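Local coordinates for protein putative ABC transporter subunit, substrate-binding component (Rhodopseudomonas palustris, PDB 4EVS) that binds 4-hydroxybenzoate and probably delivers such lignin-derived benzoates, as the solute-binding component, to an ABC transporter, at residues 115-120 and 292-297; 344-349 and 355-360. All blocks are in the same frame, centred on the assembly; numbering follows the deposited sequence.

Contact 1 of 2, residues 115-120 and 292-297. With SO4 (sulfate ion), chain D.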
loop_
_atom_site.group_PDB
_atom_site.type_symbol
_atom_site.label_atom_id
_atom_site.label_comp_id
_atom_site.label_asym_id
_atom_site.label_seq_id
_atom_site.Cartn_x
_atom_site.Cartn_y
_atom_site.Cartn_z
ATOM N N TYR A 115 -3.836 -19.310 1.768
ATOM C CA TYR A 115 -5.006 -18.711 1.120
ATOM C C TYR A 115 -4.962 -17.193 1.106
ATOM O O TYR A 115 -5.992 -16.554 1.178
ATOM C CB TYR A 115 -6.342 -19.203 1.718
ATOM C CG TYR A 115 -6.565 -20.699 1.677
ATOM C CD1 TYR A 115 -5.900 -21.509 0.746
ATOM C CD2 TYR A 115 -7.444 -21.292 2.545
ATOM C CE1 TYR A 115 -6.123 -22.867 0.678
ATOM C CE2 TYR A 115 -7.698 -22.649 2.479
ATOM C CZ TYR A 115 -7.008 -23.447 1.556
ATOM O OH TYR A 115 -7.249 -24.812 1.504
ATOM N N ILE A 116 -3.771 -16.624 1.027
ATOM C CA ILE A 116 -3.593 -15.176 0.902
ATOM C C ILE A 116 -3.005 -14.839 -0.452
ATOM O O ILE A 116 -2.038 -15.478 -0.890
ATOM C CB ILE A 116 -2.681 -14.598 1.999
ATOM C CG1 ILE A 116 -3.248 -14.832 3.401
ATOM C CG2 ILE A 116 -2.358 -13.094 1.722
ATOM C CD1 ILE A 116 -2.289 -14.532 4.555
ATOM N N VAL A 117 -3.543 -13.802 -1.093
ATOM C CA VAL A 117 -2.896 -13.179 -2.251
ATOM C C VAL A 117 -2.922 -11.663 -1.982
ATOM O O VAL A 117 -3.881 -11.152 -1.396
ATOM C CB VAL A 117 -3.550 -13.561 -3.595
ATOM C CG1 VAL A 117 -5.043 -13.168 -3.644
ATOM C CG2 VAL A 117 -2.756 -13.018 -4.737
ATOM N N ARG A 118 -1.845 -10.954 -2.333
ATOM C CA ARG A 118 -1.726 -9.534 -2.059
ATOM C C ARG A 118 -1.580 -8.722 -3.352
ATOM O O ARG A 118 -0.695 -9.009 -4.170
ATOM C CB ARG A 118 -0.546 -9.288 -1.140
ATOM C CG ARG A 118 -0.238 -7.819 -0.914
ATOM C CD ARG A 118 0.541 -7.569 0.378
ATOM N NE ARG A 118 1.721 -8.425 0.491
ATOM C CZ ARG A 118 2.398 -8.581 1.623
ATOM N NH1 ARG A 118 2.039 -7.951 2.743
ATOM N NH2 ARG A 118 3.405 -9.408 1.661
ATOM N N THR A 119 -2.491 -7.758 -3.542
ATOM C CA THR A 119 -2.501 -6.875 -4.714
ATOM C C THR A 119 -2.001 -5.437 -4.418
ATOM O O THR A 119 -2.133 -4.546 -5.256
ATOM C CB THR A 119 -3.871 -6.834 -5.359
ATOM O OG1 THR A 119 -4.812 -6.365 -4.395
ATOM C CG2 THR A 119 -4.259 -8.245 -5.880
ATOM N N SER A 120 -1.432 -5.217 -3.237
ATOM C CA SER A 120 -0.945 -3.883 -2.862
ATOM C C SER A 120 0.560 -3.759 -3.192
ATOM O O SER A 120 0.902 -3.513 -4.354
ATOM C CB SER A 120 -1.292 -3.599 -1.388
ATOM O OG SER A 120 -0.705 -4.547 -0.507
ATOM N N ALA A 292 -10.453 -7.023 -6.808
ATOM C CA ALA A 292 -11.733 -7.459 -7.333
ATOM C C ALA A 292 -11.525 -8.330 -8.584
ATOM O O ALA A 292 -12.228 -9.338 -8.785
ATOM C CB ALA A 292 -12.622 -6.232 -7.648
ATOM N N ARG A 293 -10.581 -7.952 -9.437
ATOM C CA ARG A 293 -10.268 -8.780 -10.599
ATOM C C ARG A 293 -9.915 -10.207 -10.171
ATOM O O ARG A 293 -10.380 -11.181 -10.747
ATOM C CB ARG A 293 -9.075 -8.202 -11.378
ATOM C CG ARG A 293 -8.696 -8.984 -12.600
ATOM C CD ARG A 293 -7.429 -8.489 -13.305
ATOM N NE ARG A 293 -7.658 -7.201 -13.990
ATOM C CZ ARG A 293 -8.187 -7.067 -15.203
ATOM N NH1 ARG A 293 -8.579 -8.129 -15.955
ATOM N NH2 ARG A 293 -8.353 -5.849 -15.671
ATOM N N LEU A 294 -9.073 -10.339 -9.151
ATOM C CA LEU A 294 -8.654 -11.663 -8.708
ATOM C C LEU A 294 -9.810 -12.426 -8.049
ATOM O O LEU A 294 -9.965 -13.633 -8.276
ATOM C CB LEU A 294 -7.484 -11.627 -7.769
ATOM C CG LEU A 294 -6.143 -11.145 -8.333
ATOM C CD1 LEU A 294 -4.967 -11.401 -7.387
ATOM C CD2 LEU A 294 -5.867 -11.628 -9.682
ATOM N N ILE A 295 -10.670 -11.733 -7.292
ATOM C CA ILE A 295 -11.834 -12.388 -6.697
ATOM C C ILE A 295 -12.762 -12.880 -7.798
ATOM O O ILE A 295 -13.247 -13.998 -7.732
ATOM C CB ILE A 295 -12.579 -11.432 -5.743
ATOM C CG1 ILE A 295 -11.690 -11.185 -4.523
ATOM C CG2 ILE A 295 -13.961 -12.029 -5.301
ATOM C CD1 ILE A 295 -12.116 -10.039 -3.618
ATOM N N TYR A 296 -12.988 -12.055 -8.825
ATOM C CA TYR A 296 -13.817 -12.530 -9.934
ATOM C C TYR A 296 -13.217 -13.788 -10.594
ATOM O O TYR A 296 -13.959 -14.724 -10.945
ATOM C CB TYR A 296 -14.115 -11.440 -10.945
ATOM C CG TYR A 296 -15.253 -10.507 -10.551
ATOM C CD1 TYR A 296 -15.406 -10.042 -9.240
ATOM C CD2 TYR A 296 -16.163 -10.049 -11.502
ATOM C CE1 TYR A 296 -16.441 -9.183 -8.910
ATOM C CE2 TYR A 296 -17.190 -9.190 -11.180
ATOM C CZ TYR A 296 -17.338 -8.759 -9.892
ATOM O OH TYR A 296 -18.326 -7.873 -9.570
ATOM N N LYS A 297 -11.903 -13.785 -10.804
ATOM C CA LYS A 297 -11.215 -14.928 -11.387
ATOM C C LYS A 297 -11.343 -16.189 -10.511
ATOM O O LYS A 297 -11.552 -17.296 -11.013
ATOM C CB LYS A 297 -9.760 -14.579 -11.617
ATOM C CG LYS A 297 -8.913 -15.706 -12.169
ATOM C CD LYS A 297 -9.300 -16.095 -13.569
ATOM C CE LYS A 297 -8.260 -17.062 -14.199
ATOM N NZ LYS A 297 -8.237 -16.882 -15.671
HETATM S S SO4 D . -9.836 -3.655 -17.567
HETATM O O1 SO4 D . -10.365 -3.620 -16.186
HETATM O O2 SO4 D . -8.957 -4.795 -17.774
HETATM O O3 SO4 D . -10.991 -3.837 -18.445
HETATM O O4 SO4 D . -9.065 -2.480 -17.982
#
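Leu294 meets Val117 and Thr119 chiefly through one methyl group, CD1, which makes the closest approaches between 115-120 and 292-297. Leu294 CD1 lies 3.6 Å from Thr119 CG2, the two side chains reaching toward each other tip to tip, and 3.8 Å from Val117 CG2, where they run at a slant. Both branches of Thr119 (chi1 59°) meet helix 283-302: CG2, anti to the carbonyl carbon, touches Leu294, and OG1 hydrogen-bonds to Ala287 O about two turns earlier. All three residues are buried, yet only 107 Å² is covered and the nearest CA atoms, Thr119 and Leu294, stay 8.8 Å apart, so the packing is tight at one point rather than broad. By contrast, Lys297 is exposed and Arg293 partly so, the latter's guanidinium edge turned to a sulfate, probably from the crystallisation liquor, that Tyr289 and His36 also bind. A helix on a largely parallel sheet is characteristic of an alpha/beta lobe of leucine-binding-family proteins. Helix 283-302 lies over the sheet face near strand 116-118, one of its two outermost strands, with Ile295 on Val100 of strand 99-101; helices 308-315 and 19-36 adjoin it through Val315 and Trp32.

Contact 2 of 2, residues 344-349 and 355-360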
loop_
_atom_site.group_PDB
_atom_site.type_symbol
_atom_site.label_atom_id
_atom_site.label_comp_id
_atom_site.label_asym_id
_atom_site.label_seq_id
_atom_site.Cartn_x
_atom_site.Cartn_y
_atom_site.Cartn_z
ATOM N N GLU A 344 8.647 12.495 -7.894
ATOM C CA GLU A 344 8.950 13.739 -7.232
ATOM C C GLU A 344 7.694 14.561 -7.141
ATOM O O GLU A 344 6.904 14.620 -8.117
ATOM C CB GLU A 344 9.993 14.487 -8.075
ATOM C CG GLU A 344 10.502 15.746 -7.490
ATOM C CD GLU A 344 11.566 16.408 -8.352
ATOM O OE1 GLU A 344 12.121 15.748 -9.247
ATOM O OE2 GLU A 344 11.822 17.601 -8.128
ATOM N N VAL A 345 7.464 15.159 -5.976
ATOM C CA VAL A 345 6.276 16.034 -5.849
ATOM C C VAL A 345 6.544 17.282 -6.734
ATOM O O VAL A 345 7.604 17.915 -6.588
ATOM C CB VAL A 345 6.024 16.461 -4.393
ATOM C CG1 VAL A 345 4.864 17.470 -4.323
ATOM C CG2 VAL A 345 5.751 15.233 -3.485
ATOM N N GLU A 346 5.622 17.588 -7.654
ATOM C CA GLU A 346 5.764 18.699 -8.599
ATOM C C GLU A 346 4.423 19.249 -8.924
ATOM O O GLU A 346 3.415 18.584 -8.733
ATOM C CB GLU A 346 6.440 18.224 -9.915
ATOM C CG GLU A 346 7.769 17.567 -9.749
ATOM C CD GLU A 346 8.535 17.362 -11.053
ATOM O OE1 GLU A 346 8.173 17.968 -12.086
ATOM O OE2 GLU A 346 9.536 16.593 -11.021
ATOM N N LYS A 347 4.392 20.489 -9.360
ATOM C CA LYS A 347 3.183 21.039 -9.961
ATOM C C LYS A 347 3.058 20.607 -11.394
ATOM O O LYS A 347 4.041 20.587 -12.144
ATOM C CB LYS A 347 3.267 22.532 -9.964
ATOM C CG LYS A 347 3.022 23.057 -8.633
ATOM C CD LYS A 347 1.635 23.593 -8.517
ATOM C CE LYS A 347 1.700 24.922 -7.763
ATOM N NZ LYS A 347 0.441 25.698 -7.869
ATOM N N GLN A 348 1.850 20.268 -11.787
ATOM C CA GLN A 348 1.558 19.999 -13.186
ATOM C C GLN A 348 0.176 20.555 -13.472
ATOM O O GLN A 348 -0.794 20.162 -12.822
ATOM C CB GLN A 348 1.581 18.493 -13.448
ATOM C CG GLN A 348 1.443 18.123 -14.932
ATOM C CD GLN A 348 1.389 16.617 -15.170
ATOM O OE1 GLN A 348 2.426 15.969 -15.424
ATOM N NE2 GLN A 348 0.184 16.049 -15.083
ATOM N N ASP A 349 0.081 21.454 -14.458
ATOM C CA ASP A 349 -1.207 22.053 -14.809
ATOM C C ASP A 349 -1.808 22.715 -13.565
ATOM O O ASP A 349 -3.005 22.606 -13.304
ATOM C CB ASP A 349 -2.192 20.987 -15.358
ATOM C CG ASP A 349 -1.603 20.139 -16.513
ATOM O OD1 ASP A 349 -1.937 18.917 -16.625
ATOM O OD2 ASP A 349 -0.829 20.706 -17.326
ATOM N N LYS A 355 5.022 13.107 -9.692
ATOM C CA LYS A 355 5.447 12.869 -11.100
ATOM C C LYS A 355 6.397 11.692 -11.197
ATOM O O LYS A 355 7.472 11.708 -10.596
ATOM C CB LYS A 355 6.140 14.086 -11.679
ATOM C CG LYS A 355 6.470 13.964 -13.167
ATOM C CD LYS A 355 7.130 15.212 -13.680
ATOM C CE LYS A 355 7.400 15.126 -15.201
ATOM N NZ LYS A 355 8.264 16.251 -15.659
ATOM N N GLU A 356 6.038 10.685 -11.984
ATOM C CA GLU A 356 6.885 9.534 -12.178
ATOM C C GLU A 356 8.043 9.900 -13.102
ATOM O O GLU A 356 7.828 10.301 -14.250
ATOM C CB GLU A 356 6.088 8.346 -12.736
ATOM C CG GLU A 356 5.052 7.803 -11.740
ATOM C CD GLU A 356 4.108 6.695 -12.285
ATOM O OE1 GLU A 356 3.962 6.595 -13.519
ATOM O OE2 GLU A 356 3.532 5.949 -11.434
ATOM N N ILE A 357 9.265 9.775 -12.580
ATOM C CA ILE A 357 10.431 10.186 -13.315
ATOM C C ILE A 357 11.445 9.052 -13.598
ATOM O O ILE A 357 12.420 9.273 -14.329
ATOM C CB ILE A 357 11.135 11.391 -12.613
ATOM C CG1 ILE A 357 11.620 11.027 -11.187
ATOM C CG2 ILE A 357 10.262 12.636 -12.629
ATOM C CD1 ILE A 357 12.501 12.134 -10.553
ATOM N N GLU A 358 11.221 7.862 -13.038
ATOM C CA GLU A 358 12.029 6.692 -13.349
ATOM C C GLU A 358 11.208 5.446 -12.998
ATOM O O GLU A 358 10.368 5.489 -12.101
ATOM C CB GLU A 358 13.339 6.744 -12.562
ATOM C CG GLU A 358 14.358 5.705 -12.933
ATOM C CD GLU A 358 15.658 5.835 -12.159
ATOM O OE1 GLU A 358 15.743 6.702 -11.260
ATOM O OE2 GLU A 358 16.578 5.036 -12.446
ATOM N N THR A 359 11.456 4.365 -13.726
ATOM C CA THR A 359 10.766 3.089 -13.552
ATOM C C THR A 359 11.808 2.034 -13.203
ATOM O O THR A 359 12.836 1.921 -13.856
ATOM C CB THR A 359 10.041 2.689 -14.831
ATOM O OG1 THR A 359 9.079 3.710 -15.175
ATOM C CG2 THR A 359 9.285 1.360 -14.666
ATOM N N PHE A 360 11.488 1.206 -12.214
ATOM C CA PHE A 360 12.276 -0.002 -11.874
ATOM C C PHE A 360 11.332 -1.217 -12.095
ATOM O O PHE A 360 10.387 -1.434 -11.317
ATOM C CB PHE A 360 12.760 0.057 -10.438
ATOM C CG PHE A 360 13.653 1.203 -10.148
ATOM C CD1 PHE A 360 15.010 1.085 -10.347
ATOM C CD2 PHE A 360 13.151 2.412 -9.696
ATOM C CE1 PHE A 360 15.839 2.149 -10.068
ATOM C CE2 PHE A 360 14.004 3.478 -9.455
ATOM C CZ PHE A 360 15.332 3.326 -9.623
#
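Glu344 and Lys355 form an antiparallel hydrogen-bonded pair, their CA atoms 5.3 Å apart, in which Glu344 N reaches Lys355 O at 3.0 Å and Lys355 N returns to Glu344 O at 2.9 Å. The N-H...O angles are both about 150°. The short strand axes make 130° between their directions, well short of antiparallel, which is consistent with strands that twist and bend away from this one pair. On the side of the pair toward the hairpin turn, Glu346 and Lys355 slant across each other. The carboxylate of Glu346 rests against the aliphatic part of the lysine, with OE1 3.4 Å from Lys355 CD, whereas the charged ends form only a long salt bridge, Glu346 OE1 to Lys355 NZ being 4.0 Å. Lys355 is fully extended, beginning with CG anti to the backbone N (chi1 -174°), and this stretches its methylene chain past the carboxylate. Further along, Ile357 puts CD1 3.9 Å from Glu344 OE1, a light apolar-to-carboxylate touch. With the salt bridge long and the isoleucine contact undirected, the two short backbone bonds supply the directional part of the joint. Next to them Ile357 and Glu358 both face Leu342, a classic beta bulge in strand 351-363. The arrangement is that of a twisted beta hairpin, made by strands 335-348 and 351-363, whose first strand also pairs with strand 250-253 in the larger sheet.

In the fold
From the N terminus, the chain completes the first, six-stranded sheet with strand 116-118, then builds the five parallel strands of the second lobe, from 141-147 to 250-253, before returning. Contact 1 closes this long loop of 171 residues, bringing helix 283-302 back over the sheet of the first lobe. Contact 2 opens only afterwards and spans five residues, within the closing hairpin 335-348/351-363 of the second, branched sheet. The two loops therefore neither nest nor cross: they follow in series, with centres 28 Å apart and nearest atoms about 12 Å apart. One is a long-range tie within the first lobe, the other a local pairing in the second sheet.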